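Local coordinates for xylanase and alpha-amylase inhibitor protein (Scadoxus multiflorus, PDB 3MU7) that inhibits xylanase and alpha-amylase, apparently using a TIM-barrel scaffold of the glycosyl hydrolase family 18 type, at residues Y29-F34 / L71-G76; A154-V159 / D175-Q180; F181-Q186 / D222-G227. One frame throughout, in Å; residues are numbered along the deposited sequence.

Contact 1 (Y29-F34 / L71-G76); sequences YVIIGF and LLSIGG
Phe34 turns CG anti to its own carbonyl carbon (chi1 -66°), and Ser73 sets OG anti to its backbone N (chi1 -172°); together these torsions bring the phenyl rim and the hydroxyl side by side. Ser73 OG then lies at the ring edge, near its plane, 3.2 Å from Phe34 CE1. Its hydrogen-bond partner is Asp122 of strand 120-125, so the approach to Phe34 is van der Waals contact. Over one face of the ring comes Gly76, whose CA stands 3.6 Å from the Phe34 centroid and 17° off the ring normal, a CH-pi contact. A side chain at Gly76 would run into Phe34 CG, so glycine fits the close approach.

The strands themselves pair in parallel. Val30 O receives Leu71 N at 3.0 Å, and Leu71 O takes Ile32 N at 2.8 Å. The chain of bonds continues with Ser73 N on Ile32 O, also 2.8 Å. Ile31 and Leu71 lie on the same sheet face as Ser73: Ile31 CG2 meets Ser73 CB at 3.6 Å, and Leu71 CD1 reaches Tyr29 CD1 at 4.0 Å. Ile32 and Leu72 occupy the reverse face, where Leu72 packs against helix 86-101.

The peptide before Phe34 is cis, a non-proline cis bond consistent with those known from family 18 chitinases. With the ring cut back to an alanine, Gly76 CA would probably lose its aromatic surface and a gap would open beside Ser73 OG. In chemical terms, backbone bonds fix the strand register, while the ring joins strand 29-37, at Phe34, to the corner at Gly75 and Gly76; the serine hydroxyl borders the ring edge but has its polar need met by Asp122.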
ATOM      1  N   TYR A  29       5.216   2.268   7.666  1.00  7.74           N
ATOM      2  CA  TYR A  29       4.749   2.861   6.414  1.00  7.62           C
ATOM      3  C   TYR A  29       3.320   3.302   6.612  1.00  7.20           C
ATOM      4  O   TYR A  29       2.507   2.555   7.175  1.00  7.23           O
ATOM      5  CB  TYR A  29       4.687   1.838   5.286  1.00  9.04           C
ATOM      6  CG  TYR A  29       5.976   1.291   4.750  1.00 11.77           C
ATOM      7  CD1 TYR A  29       6.598   1.887   3.653  1.00 14.51           C
ATOM      8  CD2 TYR A  29       6.536   0.131   5.277  1.00 14.80           C
ATOM      9  CE1 TYR A  29       7.774   1.367   3.116  1.00 17.39           C
ATOM     10  CE2 TYR A  29       7.716  -0.398   4.748  1.00 17.27           C
ATOM     11  CZ  TYR A  29       8.324   0.227   3.671  1.00 18.19           C
ATOM     12  OH  TYR A  29       9.489  -0.290   3.150  1.00 21.45           O
ATOM     13  N   VAL A  30       3.004   4.489   6.101  1.00  6.43           N
ATOM     14  CA  VAL A  30       1.621   4.938   5.965  1.00  6.71           C
ATOM     15  C   VAL A  30       1.383   5.195   4.486  1.00  6.40           C
ATOM     16  O   VAL A  30       2.157   5.899   3.833  1.00  6.98           O
ATOM     17  CB  VAL A  30       1.306   6.178   6.827  1.00  6.77           C
ATOM     18  CG1 VAL A  30      -0.114   6.639   6.577  1.00  7.99           C
ATOM     19  CG2 VAL A  30       1.463   5.850   8.295  1.00  8.58           C
ATOM     20  N   ILE A  31       0.331   4.572   3.963  1.00  6.11           N
ATOM     21  CA  ILE A  31       0.054   4.594   2.545  1.00  6.33           C
ATOM     22  C   ILE A  31      -1.212   5.408   2.321  1.00  6.00           C
ATOM     23  O   ILE A  31      -2.317   4.991   2.689  1.00  6.06           O
ATOM     24  CB  ILE A  31      -0.144   3.169   1.982  1.00  6.26           C
ATOM     25  CG1 ILE A  31       0.977   2.221   2.438  1.00  7.70           C
ATOM     26  CG2 ILE A  31      -0.268   3.231   0.467  1.00  6.71           C
ATOM     27  CD1 ILE A  31       0.616   0.741   2.295  1.00  9.78           C
ATOM     28  N   ILE A  32      -1.046   6.589   1.733  1.00  6.03           N
ATOM     29  CA  ILE A  32      -2.183   7.455   1.441  1.00  6.48           C
ATOM     30  C   ILE A  32      -2.924   6.931   0.213  1.00  6.03           C
ATOM     31  O   ILE A  32      -2.330   6.832  -0.870  1.00  6.25           O
ATOM     32  CB  ILE A  32      -1.729   8.909   1.184  1.00  6.75           C
ATOM     33  CG1 ILE A  32      -0.994   9.493   2.397  1.00  7.60           C
ATOM     34  CG2 ILE A  32      -2.936   9.775   0.805  1.00  7.28           C
ATOM     35  CD1 ILE A  32      -0.213  10.747   2.073  1.00  9.51           C
ATOM     36  N   GLY A  33      -4.199   6.583   0.375  1.00  5.90           N
ATOM     37  CA  GLY A  33      -5.003   6.125  -0.758  1.00  6.27           C
ATOM     38  C   GLY A  33      -6.162   7.071  -1.003  1.00  6.10           C
ATOM     39  O   GLY A  33      -6.786   7.512  -0.041  1.00  6.87           O
ATOM     40  N   PHE A  34      -6.489   7.409  -2.256  1.00  6.14           N
ATOM     41  CA  PHE A  34      -5.904   6.869  -3.493  1.00  6.67           C
ATOM     42  C   PHE A  34      -5.923   7.914  -4.592  1.00  6.89           C
ATOM     43  O   PHE A  34      -6.820   8.773  -4.641  1.00  7.57           O
ATOM     44  CB  PHE A  34      -6.730   5.680  -4.013  1.00  7.07           C
ATOM     45  CG  PHE A  34      -6.686   4.491  -3.114  1.00  6.99           C
ATOM     46  CD1 PHE A  34      -5.637   3.584  -3.198  1.00  7.38           C
ATOM     47  CD2 PHE A  34      -7.667   4.305  -2.147  1.00  7.73           C
ATOM     48  CE1 PHE A  34      -5.572   2.499  -2.335  1.00  7.06           C
ATOM     49  CE2 PHE A  34      -7.607   3.232  -1.275  1.00  7.76           C
ATOM     50  CZ  PHE A  34      -6.557   2.327  -1.365  1.00  7.84           C
ATOM     51  N   LEU A  71       3.734   6.842   1.496  1.00  6.38           N
ATOM     52  CA  LEU A  71       3.569   6.498   0.080  1.00  6.61           C
ATOM     53  C   LEU A  71       2.239   7.012  -0.417  1.00  6.35           C
ATOM     54  O   LEU A  71       1.308   7.209   0.368  1.00  7.19           O
ATOM     55  CB  LEU A  71       3.608   4.984  -0.121  1.00  7.26           C
ATOM     56  CG  LEU A  71       4.729   4.188   0.542  1.00  8.56           C
ATOM     57  CD1 LEU A  71       4.542   2.696   0.284  1.00 10.70           C
ATOM     58  CD2 LEU A  71       6.085   4.637   0.082  1.00 10.70           C
ATOM     59  N   LEU A  72       2.153   7.239  -1.725  1.00  6.37           N
ATOM     60  CA  LEU A  72       0.877   7.465  -2.382  1.00  6.19           C
ATOM     61  C   LEU A  72       0.491   6.205  -3.126  1.00  6.08           C
ATOM     62  O   LEU A  72       1.287   5.639  -3.890  1.00  6.27           O
ATOM     63  CB  LEU A  72       0.949   8.618  -3.387  1.00  6.95           C
ATOM     64  CG  LEU A  72      -0.298   8.872  -4.246  1.00  7.02           C
ATOM     65  CD1 LEU A  72      -1.493   9.308  -3.395  1.00  8.33           C
ATOM     66  CD2 LEU A  72      -0.007   9.888  -5.339  1.00  8.76           C
ATOM     67  N   SER A  73      -0.738   5.765  -2.902  1.00  5.57           N
ATOM     68  CA  SER A  73      -1.264   4.602  -3.590  1.00  5.74           C
ATOM     69  C   SER A  73      -2.083   4.998  -4.813  1.00  5.89           C
ATOM     70  O   SER A  73      -2.985   5.846  -4.729  1.00  6.54           O
ATOM     71  CB  SER A  73      -2.108   3.773  -2.633  1.00  5.95           C
ATOM     72  OG  SER A  73      -2.479   2.537  -3.217  1.00  6.33           O
ATOM     73  N   ILE A  74      -1.758   4.373  -5.943  1.00  5.91           N
ATOM     74  CA  ILE A  74      -2.507   4.551  -7.181  1.00  6.62           C
ATOM     75  C   ILE A  74      -3.498   3.407  -7.356  1.00  6.61           C
ATOM     76  O   ILE A  74      -3.221   2.250  -6.987  1.00  6.81           O
ATOM     77  CB  ILE A  74      -1.584   4.707  -8.421  1.00  6.54           C
ATOM     78  CG1 ILE A  74      -0.726   3.454  -8.644  1.00  6.92           C
ATOM     79  CG2 ILE A  74      -0.717   5.965  -8.273  1.00  7.73           C
ATOM     80  CD1 ILE A  74       0.034   3.468  -9.959  1.00  7.98           C
ATOM     81  N   GLY A  75      -4.671   3.746  -7.854  1.00  6.88           N
ATOM     82  CA  GLY A  75      -5.757   2.800  -8.151  1.00  7.30           C
ATOM     83  C   GLY A  75      -6.722   2.771  -6.972  1.00  8.07           C
ATOM     84  O   GLY A  75      -7.337   3.724  -6.711  1.00  8.10           O
ATOM     85  N   GLY A  76      -6.776   1.674  -6.260  1.00  8.44           N
ATOM     86  CA  GLY A  76      -7.647   1.490  -5.127  1.00  9.85           C
ATOM     87  C   GLY A  76      -8.732   0.437  -5.389  1.00 10.33           C
ATOM     88  O   GLY A  76      -8.799  -0.111  -6.462  1.00 10.48           O
TER

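Contact 2 (A154-V159 / D175-Q180); sequences AAPQCV and DAIWVQ
Ala154 and Trp178 begin the backbone hydrogen bonding: Trp178 N donates to Ala154 O at 2.9 Å, and Ala154 N returns a longer bond to Ala176 O at 3.2 Å. Further along, Gln180 N meets Pro156 O at 2.9 Å. The parallel pattern would next offer an N-H to Trp178 O, but that position is Pro156, which has none. Trp178 O is buried without a hydrogen-bond partner and receives instead a CA-H...O contact from Ala155 CA at 3.3 Å.

One side chain adds a polar grip. Gln180, its chain extended beyond CG, brings NE2 to Ala155 O at 2.9 Å, approaching 44° above the carbonyl plane; the same nitrogen also bonds Glu126. A water bridges Cys158 N and Gln180 O, the latter at 2.8 Å.

Apolar contacts line both sides of the backbone pairing. The unusual chi1 of Trp178, 9° and thus nearly eclipsed with the backbone N, presents the indole edge to the loop, where Ala155 CB lies in the ring plane, 3.8 Å from Trp178 CD1. NE1 of the indole is bonded to Asp122. On the other side Pro156 meets Val179 and, like it, touches Trp204 of helix 195-207, while Cys158 CB packs on Val179 CG1 at 3.7 Å.

In this TIM barrel the pairing of strands 151-154 and 176-180 runs on into the loops at their C-terminal ends, the end where family 18 enzymes carry the active site; here the loop after strand 151-154 is also tied by the Cys158-Cys187 disulfide.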
ATOM      1  N   ALA A 154       3.535  -2.856  -4.091  1.00  5.98           N
ATOM      2  CA  ALA A 154       2.315  -3.350  -4.726  1.00  6.37           C
ATOM      3  C   ALA A 154       1.412  -4.040  -3.714  1.00  5.99           C
ATOM      4  O   ALA A 154       1.884  -4.592  -2.711  1.00  6.10           O
ATOM      5  CB  ALA A 154       2.641  -4.296  -5.879  1.00  7.45           C
ATOM      6  N   ALA A 155       0.110  -4.029  -4.007  1.00  5.72           N
ATOM      7  CA  ALA A 155      -0.910  -4.598  -3.135  1.00  6.15           C
ATOM      8  C   ALA A 155      -1.772  -5.596  -3.911  1.00  6.51           C
ATOM      9  O   ALA A 155      -2.949  -5.337  -4.174  1.00  6.86           O
ATOM     10  CB  ALA A 155      -1.778  -3.497  -2.544  1.00  6.58           C
ATOM     11  N   PRO A 156      -1.190  -6.745  -4.296  1.00  6.54           N
ATOM     12  CA  PRO A 156      -1.970  -7.737  -5.030  1.00  6.85           C
ATOM     13  C   PRO A 156      -3.024  -8.409  -4.147  1.00  7.04           C
ATOM     14  O   PRO A 156      -2.941  -8.382  -2.909  1.00  6.90           O
ATOM     15  CB  PRO A 156      -0.908  -8.759  -5.441  1.00  7.24           C
ATOM     16  CG  PRO A 156       0.108  -8.682  -4.342  1.00  6.69           C
ATOM     17  CD  PRO A 156       0.185  -7.214  -4.031  1.00  6.62           C
ATOM     18  N   GLN A 157      -4.006  -9.018  -4.801  1.00  7.31           N
ATOM     19  CA  GLN A 157      -4.898  -9.956  -4.140  1.00  8.08           C
ATOM     20  C   GLN A 157      -4.141 -11.257  -3.854  1.00  7.96           C
ATOM     21  O   GLN A 157      -2.998 -11.427  -4.294  1.00  8.40           O
ATOM     22  CB  GLN A 157      -6.138 -10.184  -4.998  1.00  8.34           C
ATOM     23  CG  GLN A 157      -7.047  -8.978  -5.056  1.00 10.95           C
ATOM     24  CD  GLN A 157      -8.264  -9.243  -5.909  1.00 12.17           C
ATOM     25  OE1 GLN A 157      -9.293  -9.709  -5.413  1.00 13.71           O
ATOM     26  NE2 GLN A 157      -8.161  -8.937  -7.199  1.00 12.77           N
ATOM     27  N   CYS A 158      -4.753 -12.176  -3.106  1.00  7.99           N
ATOM     28  CA  CYS A 158      -3.969 -13.281  -2.550  1.00  8.13           C
ATOM     29  C   CYS A 158      -3.827 -14.554  -3.385  1.00  8.31           C
ATOM     30  O   CYS A 158      -3.159 -15.488  -2.960  1.00  8.57           O
ATOM     31  CB  CYS A 158      -4.369 -13.606  -1.103  1.00  7.97           C
ATOM     32  SG  CYS A 158      -6.093 -13.969  -0.766  1.00  8.99           S
ATOM     33  N   VAL A 159      -4.421 -14.585  -4.572  1.00  8.74           N
ATOM     34  CA  VAL A 159      -4.213 -15.733  -5.460  1.00  9.68           C
ATOM     35  C   VAL A 159      -2.983 -15.469  -6.325  1.00  9.04           C
ATOM     36  O   VAL A 159      -2.931 -14.485  -7.068  1.00  9.73           O
ATOM     37  CB  VAL A 159      -5.433 -16.054  -6.340  1.00 10.29           C
ATOM     38  CG1 VAL A 159      -5.181 -17.333  -7.120  1.00 11.80           C
ATOM     39  CG2 VAL A 159      -6.692 -16.210  -5.497  1.00 11.97           C
ATOM     40  N   ASP A 175      10.002  -3.005  -4.261  1.00  6.99           N
ATOM     41  CA  ASP A 175      10.771  -3.100  -3.030  1.00  7.51           C
ATOM     42  C   ASP A 175      10.058  -3.929  -1.977  1.00  7.28           C
ATOM     43  O   ASP A 175      10.699  -4.597  -1.164  1.00  8.09           O
ATOM     44  CB  ASP A 175      11.034  -1.702  -2.490  1.00  7.71           C
ATOM     45  CG  ASP A 175      11.855  -0.879  -3.443  1.00  8.83           C
ATOM     46  OD1 ASP A 175      13.063  -1.166  -3.580  1.00 12.20           O
ATOM     47  OD2 ASP A 175      11.299   0.025  -4.088  1.00  8.70           O
ATOM     48  N   ALA A 176       8.727  -3.865  -1.987  1.00  6.98           N
ATOM     49  CA  ALA A 176       7.906  -4.613  -1.051  1.00  7.09           C
ATOM     50  C   ALA A 176       6.550  -4.834  -1.666  1.00  7.06           C
ATOM     51  O   ALA A 176       6.090  -4.054  -2.501  1.00  6.69           O
ATOM     52  CB  ALA A 176       7.760  -3.870   0.267  1.00  7.97           C
ATOM     53  N   ILE A 177       5.915  -5.918  -1.260  1.00  7.07           N
ATOM     54  CA  ILE A 177       4.520  -6.129  -1.594  1.00  7.98           C
ATOM     55  C   ILE A 177       3.767  -6.475  -0.323  1.00  7.41           C
ATOM     56  O   ILE A 177       4.324  -7.088   0.589  1.00  8.93           O
ATOM     57  CB  ILE A 177       4.327  -7.210  -2.673  1.00  8.49           C
ATOM     58  CG1 ILE A 177       4.558  -8.609  -2.113  1.00 10.39           C
ATOM     59  CG2 ILE A 177       5.171  -6.901  -3.918  1.00  8.94           C
ATOM     60  CD1 ILE A 177       4.241  -9.697  -3.091  1.00 11.75           C
ATOM     61  N   TRP A 178       2.521  -6.032  -0.239  1.00  6.36           N
ATOM     62  CA  TRP A 178       1.613  -6.459   0.829  1.00  6.64           C
ATOM     63  C   TRP A 178       0.468  -7.175   0.154  1.00  6.73           C
ATOM     64  O   TRP A 178      -0.290  -6.587  -0.631  1.00  7.70           O
ATOM     65  CB  TRP A 178       1.102  -5.301   1.703  1.00  7.01           C
ATOM     66  CG  TRP A 178       1.448  -3.946   1.183  1.00  6.77           C
ATOM     67  CD1 TRP A 178       0.791  -3.248   0.209  1.00  7.14           C
ATOM     68  CD2 TRP A 178       2.551  -3.129   1.594  1.00  6.80           C
ATOM     69  NE1 TRP A 178       1.427  -2.046  -0.015  1.00  7.32           N
ATOM     70  CE2 TRP A 178       2.507  -1.949   0.822  1.00  7.02           C
ATOM     71  CE3 TRP A 178       3.575  -3.279   2.540  1.00  8.07           C
ATOM     72  CZ2 TRP A 178       3.445  -0.920   0.972  1.00  7.79           C
ATOM     73  CZ3 TRP A 178       4.514  -2.261   2.678  1.00  8.40           C
ATOM     74  CH2 TRP A 178       4.440  -1.097   1.901  1.00  8.52           C
ATOM     75  N   VAL A 179       0.368  -8.465   0.436  1.00  6.57           N
ATOM     76  CA  VAL A 179      -0.657  -9.300  -0.165  1.00  6.97           C
ATOM     77  C   VAL A 179      -1.948  -9.155   0.635  1.00  6.48           C
ATOM     78  O   VAL A 179      -1.932  -9.254   1.867  1.00  7.54           O
ATOM     79  CB  VAL A 179      -0.202 -10.775  -0.193  1.00  6.87           C
ATOM     80  CG1 VAL A 179      -1.254 -11.654  -0.829  1.00  8.04           C
ATOM     81  CG2 VAL A 179       1.132 -10.919  -0.932  1.00  7.54           C
ATOM     82  N   GLN A 180      -3.061  -8.940  -0.061  1.00  6.83           N
ATOM     83  CA  GLN A 180      -4.351  -8.799   0.600  1.00  7.03           C
ATOM     84  C   GLN A 180      -4.920 -10.163   0.956  1.00  6.90           C
ATOM     85  O   GLN A 180      -5.573 -10.806   0.129  1.00  7.23           O
ATOM     86  CB  GLN A 180      -5.335  -8.053  -0.290  1.00  6.78           C
ATOM     87  CG  GLN A 180      -4.897  -6.668  -0.709  1.00  8.00           C
ATOM     88  CD  GLN A 180      -5.916  -6.048  -1.629  1.00  8.60           C
ATOM     89  OE1 GLN A 180      -7.081  -5.881  -1.256  1.00  8.78           O
ATOM     90  NE2 GLN A 180      -5.502  -5.712  -2.840  1.00  9.59           N
TER
HETATM   91  O   HOH W   1      -7.292 -10.816  -2.090  1.00 10.08           O

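Contact 3 (F181-Q186 / D222-G227); sequences FYNNPQ and DAAGSG
Two loops that follow neighbouring strands of the TIM barrel meet here, with Asn183 gripping the 222-227 loop by backbone and side chain at once. Its N donates to Ser226 O at 2.9 Å, a nearly straight N-H...O that arrives 48° above the carbonyl plane. Its OD1 accepts Gly225 N at 2.7 Å, in the carbonyl plane but with a bent donor angle of 134°. With CG beside its own backbone N (chi1 -62°), Asn183 can bring OD1 to that N-H, and OD1 also lies near Ala224 CB.

Water extends the grip. Asn183 ND2 donates to a water 2.9 Å away, which in turn donates a hydrogen bond to Ala223 O. A second water accepts from Asn184 N at 2.8 Å and also bonds Ser226 OG at 2.7 Å, and a third donates to both Phe181 O and Gly227 O. Three water bridges thus stand beside the two direct hydrogen bonds.

Between apolar side-chain atoms, Tyr182 CD1 approaches Ala224 CB at 4.0 Å. The ring of Pro185 separately makes van der Waals contact with the Ser226 hydroxyl. Gly227 lies close to Tyr182, CA to CA 4.2 Å, and a CB on it would collide with Tyr182 CA. A diethylene glycol molecule, probably from the crystallisation liquor, is hydrogen-bonded to Ala224 O.

Tyr182 and Ala224 both touch Pro218 at the end of strand 213-218, and Phe181 is packed between Leu215 of that strand and helix 195-207, while Ala223 reaches Trp258 of helix 256-262.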
ATOM      1  N   PHE A 181      -4.658 -10.613   2.179  1.00  7.37           N
ATOM      2  CA  PHE A 181      -5.241 -11.868   2.652  1.00  7.99           C
ATOM      3  C   PHE A 181      -6.631 -11.611   3.230  1.00  8.03           C
ATOM      4  O   PHE A 181      -6.906 -11.882   4.397  1.00  9.25           O
ATOM      5  CB  PHE A 181      -4.304 -12.560   3.644  1.00  8.13           C
ATOM      6  CG  PHE A 181      -3.008 -13.021   3.031  1.00  8.08           C
ATOM      7  CD1 PHE A 181      -2.983 -14.093   2.149  1.00  8.24           C
ATOM      8  CD2 PHE A 181      -1.814 -12.386   3.341  1.00  8.03           C
ATOM      9  CE1 PHE A 181      -1.784 -14.520   1.585  1.00  8.66           C
ATOM     10  CE2 PHE A 181      -0.618 -12.817   2.788  1.00  7.59           C
ATOM     11  CZ  PHE A 181      -0.602 -13.885   1.909  1.00  8.60           C
ATOM     12  N   TYR A 182      -7.500 -11.065   2.392  1.00  8.24           N
ATOM     13  CA  TYR A 182      -8.876 -10.779   2.783  1.00  8.82           C
ATOM     14  C   TYR A 182      -9.706 -10.562   1.530  1.00  9.18           C
ATOM     15  O   TYR A 182      -9.159 -10.491   0.422  1.00  9.42           O
ATOM     16  CB  TYR A 182      -8.969  -9.585   3.752  1.00  8.66           C
ATOM     17  CG  TYR A 182      -8.215  -8.340   3.337  1.00  7.61           C
ATOM     18  CD1 TYR A 182      -8.849  -7.337   2.621  1.00  8.99           C
ATOM     19  CD2 TYR A 182      -6.871  -8.160   3.678  1.00  7.41           C
ATOM     20  CE1 TYR A 182      -8.170  -6.189   2.241  1.00  8.36           C
ATOM     21  CE2 TYR A 182      -6.186  -7.011   3.298  1.00  8.18           C
ATOM     22  CZ  TYR A 182      -6.841  -6.036   2.583  1.00  8.11           C
ATOM     23  OH  TYR A 182      -6.146  -4.905   2.211  1.00  7.69           O
ATOM     24  N   ASN A 183     -11.027 -10.492   1.700  1.00  9.90           N
ATOM     25  CA  ASN A 183     -11.967 -10.458   0.570  1.00 10.68           C
ATOM     26  C   ASN A 183     -11.676 -11.532  -0.468  1.00 10.94           C
ATOM     27  O   ASN A 183     -11.754 -11.281  -1.671  1.00 11.79           O
ATOM     28  CB  ASN A 183     -11.979  -9.080  -0.099  1.00 11.01           C
ATOM     29  CG  ASN A 183     -12.440  -7.993   0.831  1.00 11.13           C
ATOM     30  OD1 ASN A 183     -13.358  -8.193   1.627  1.00 12.88           O
ATOM     31  ND2 ASN A 183     -11.794  -6.839   0.757  1.00 11.74           N
ATOM     32  N   ASN A 184     -11.315 -12.722   0.006  1.00 10.72           N
ATOM     33  CA  ASN A 184     -10.908 -13.811  -0.868  1.00 11.63           C
ATOM     34  C   ASN A 184     -10.767 -15.076  -0.022  1.00 11.59           C
ATOM     35  O   ASN A 184      -9.657 -15.444   0.351  1.00 11.01           O
ATOM     36  CB  ASN A 184      -9.559 -13.456  -1.509  1.00 12.17           C
ATOM     37  CG  ASN A 184      -9.456 -13.882  -2.953  1.00 12.89           C
ATOM     38  OD1 ASN A 184     -10.128 -14.820  -3.391  1.00 13.93           O
ATOM     39  ND2 ASN A 184      -8.599 -13.197  -3.708  1.00 14.06           N
ATOM     40  N   PRO A 185     -11.897 -15.736   0.317  1.00 12.31           N
ATOM     41  CA  PRO A 185     -11.843 -16.876   1.245  1.00 12.91           C
ATOM     42  C   PRO A 185     -10.870 -17.994   0.848  1.00 13.03           C
ATOM     43  O   PRO A 185     -10.302 -18.655   1.721  1.00 13.77           O
ATOM     44  CB  PRO A 185     -13.290 -17.376   1.266  1.00 13.62           C
ATOM     45  CG  PRO A 185     -14.094 -16.150   1.018  1.00 13.62           C
ATOM     46  CD  PRO A 185     -13.293 -15.358   0.011  1.00 12.39           C
ATOM     47  N   GLN A 186     -10.653 -18.178  -0.451  1.00 12.62           N
ATOM     48  CA  GLN A 186      -9.765 -19.232  -0.938  1.00 12.78           C
ATOM     49  C   GLN A 186      -8.302 -19.078  -0.511  1.00 12.24           C
ATOM     50  O   GLN A 186      -7.558 -20.055  -0.511  1.00 13.05           O
ATOM     51  CB  GLN A 186      -9.854 -19.351  -2.455  1.00 13.27           C
ATOM     52  CG  GLN A 186      -9.270 -18.169  -3.217  1.00 13.75           C
ATOM     53  CD  GLN A 186      -9.634 -18.199  -4.680  1.00 15.10           C
ATOM     54  OE1 GLN A 186      -9.575 -19.249  -5.323  1.00 16.83           O
ATOM     55  NE2 GLN A 186     -10.017 -17.054  -5.218  1.00 15.37           N
ATOM     56  N   ASP A 222     -15.537  -5.360  10.311  1.00 11.78           N
ATOM     57  CA  ASP A 222     -16.294  -4.510   9.397  1.00 12.19           C
ATOM     58  C   ASP A 222     -15.431  -3.929   8.277  1.00 11.35           C
ATOM     59  O   ASP A 222     -15.966  -3.349   7.342  1.00 11.55           O
ATOM     60  CB  ASP A 222     -16.934  -3.339  10.155  1.00 12.99           C
ATOM     61  CG  ASP A 222     -18.235  -3.707  10.863  1.00 15.26           C
ATOM     62  OD1 ASP A 222     -19.013  -4.549  10.348  1.00 20.38           O
ATOM     63  OD2 ASP A 222     -18.513  -3.087  11.918  1.00 20.85           O
ATOM     64  N   ALA A 223     -14.107  -4.053   8.390  1.00 10.72           N
ATOM     65  CA  ALA A 223     -13.185  -3.417   7.443  1.00 10.45           C
ATOM     66  C   ALA A 223     -13.096  -4.134   6.099  1.00 10.19           C
ATOM     67  O   ALA A 223     -12.639  -3.552   5.117  1.00 10.46           O
ATOM     68  CB  ALA A 223     -11.798  -3.290   8.062  1.00 10.05           C
ATOM     69  N   ALA A 224     -13.509  -5.399   6.068  1.00 10.68           N
ATOM     70  CA  ALA A 224     -13.486  -6.211   4.855  1.00 11.29           C
ATOM     71  C   ALA A 224     -14.707  -7.118   4.842  1.00 11.92           C
ATOM     72  O   ALA A 224     -15.288  -7.385   5.893  1.00 12.91           O
ATOM     73  CB  ALA A 224     -12.209  -7.034   4.791  1.00 11.13           C
ATOM     74  N   GLY A 225     -15.082  -7.596   3.657  1.00 12.21           N
ATOM     75  CA  GLY A 225     -16.206  -8.519   3.504  1.00 12.90           C
ATOM     76  C   GLY A 225     -15.958  -9.866   4.140  1.00 13.30           C
ATOM     77  O   GLY A 225     -16.894 -10.519   4.613  1.00 14.31           O
ATOM     78  N   SER A 226     -14.695 -10.285   4.144  1.00 12.89           N
ATOM     79  CA  SER A 226     -14.276 -11.551   4.733  1.00 12.41           C
ATOM     80  C   SER A 226     -12.769 -11.529   4.961  1.00 11.96           C
ATOM     81  O   SER A 226     -12.063 -10.672   4.420  1.00 11.72           O
ATOM     82  CB  SER A 226     -14.655 -12.728   3.823  1.00 13.05           C
ATOM     83  OG  SER A 226     -13.972 -12.660   2.584  1.00 14.35           O
ATOM     84  N   GLY A 227     -12.290 -12.471   5.767  1.00 11.43           N
ATOM     85  CA  GLY A 227     -10.868 -12.654   6.002  1.00 11.28           C
ATOM     86  C   GLY A 227     -10.334 -12.099   7.305  1.00 10.92           C
ATOM     87  O   GLY A 227      -9.149 -12.233   7.589  1.00 10.97           O
TER
HETATM   88  O   HOH W   2      -6.987 -13.607   6.484  1.00  8.84           O
HETATM   89  O   HOH W   3     -11.566  -4.533   2.538  1.00 14.94           O
HETATM   90  O   HOH W   4     -11.435 -13.467   2.749  1.00 14.06           O

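Contacts 1 and 2 are buried pairings in the same barrel sheet, whereas contact 3 lies farther out, where loops meet partly in solvent. The first two touch directly in the barrel interior: Trp178 CZ2 packs on Ile31 CD1 at 3.5 Å, and Asp122 is hydrogen-bonded to both Ser73 and Trp178. Contact 1 keeps regular strand bonding and ends in an aromatic contact; contact 2 loses that regularity at a proline and adds a glutamine amide bond to Ala155 O. Contact 3 relies on water and an asparagine instead. It continues the chain of contact 2, and Phe181 and Asn184 pack against Cys158. Contacts 1 and 3 do not touch.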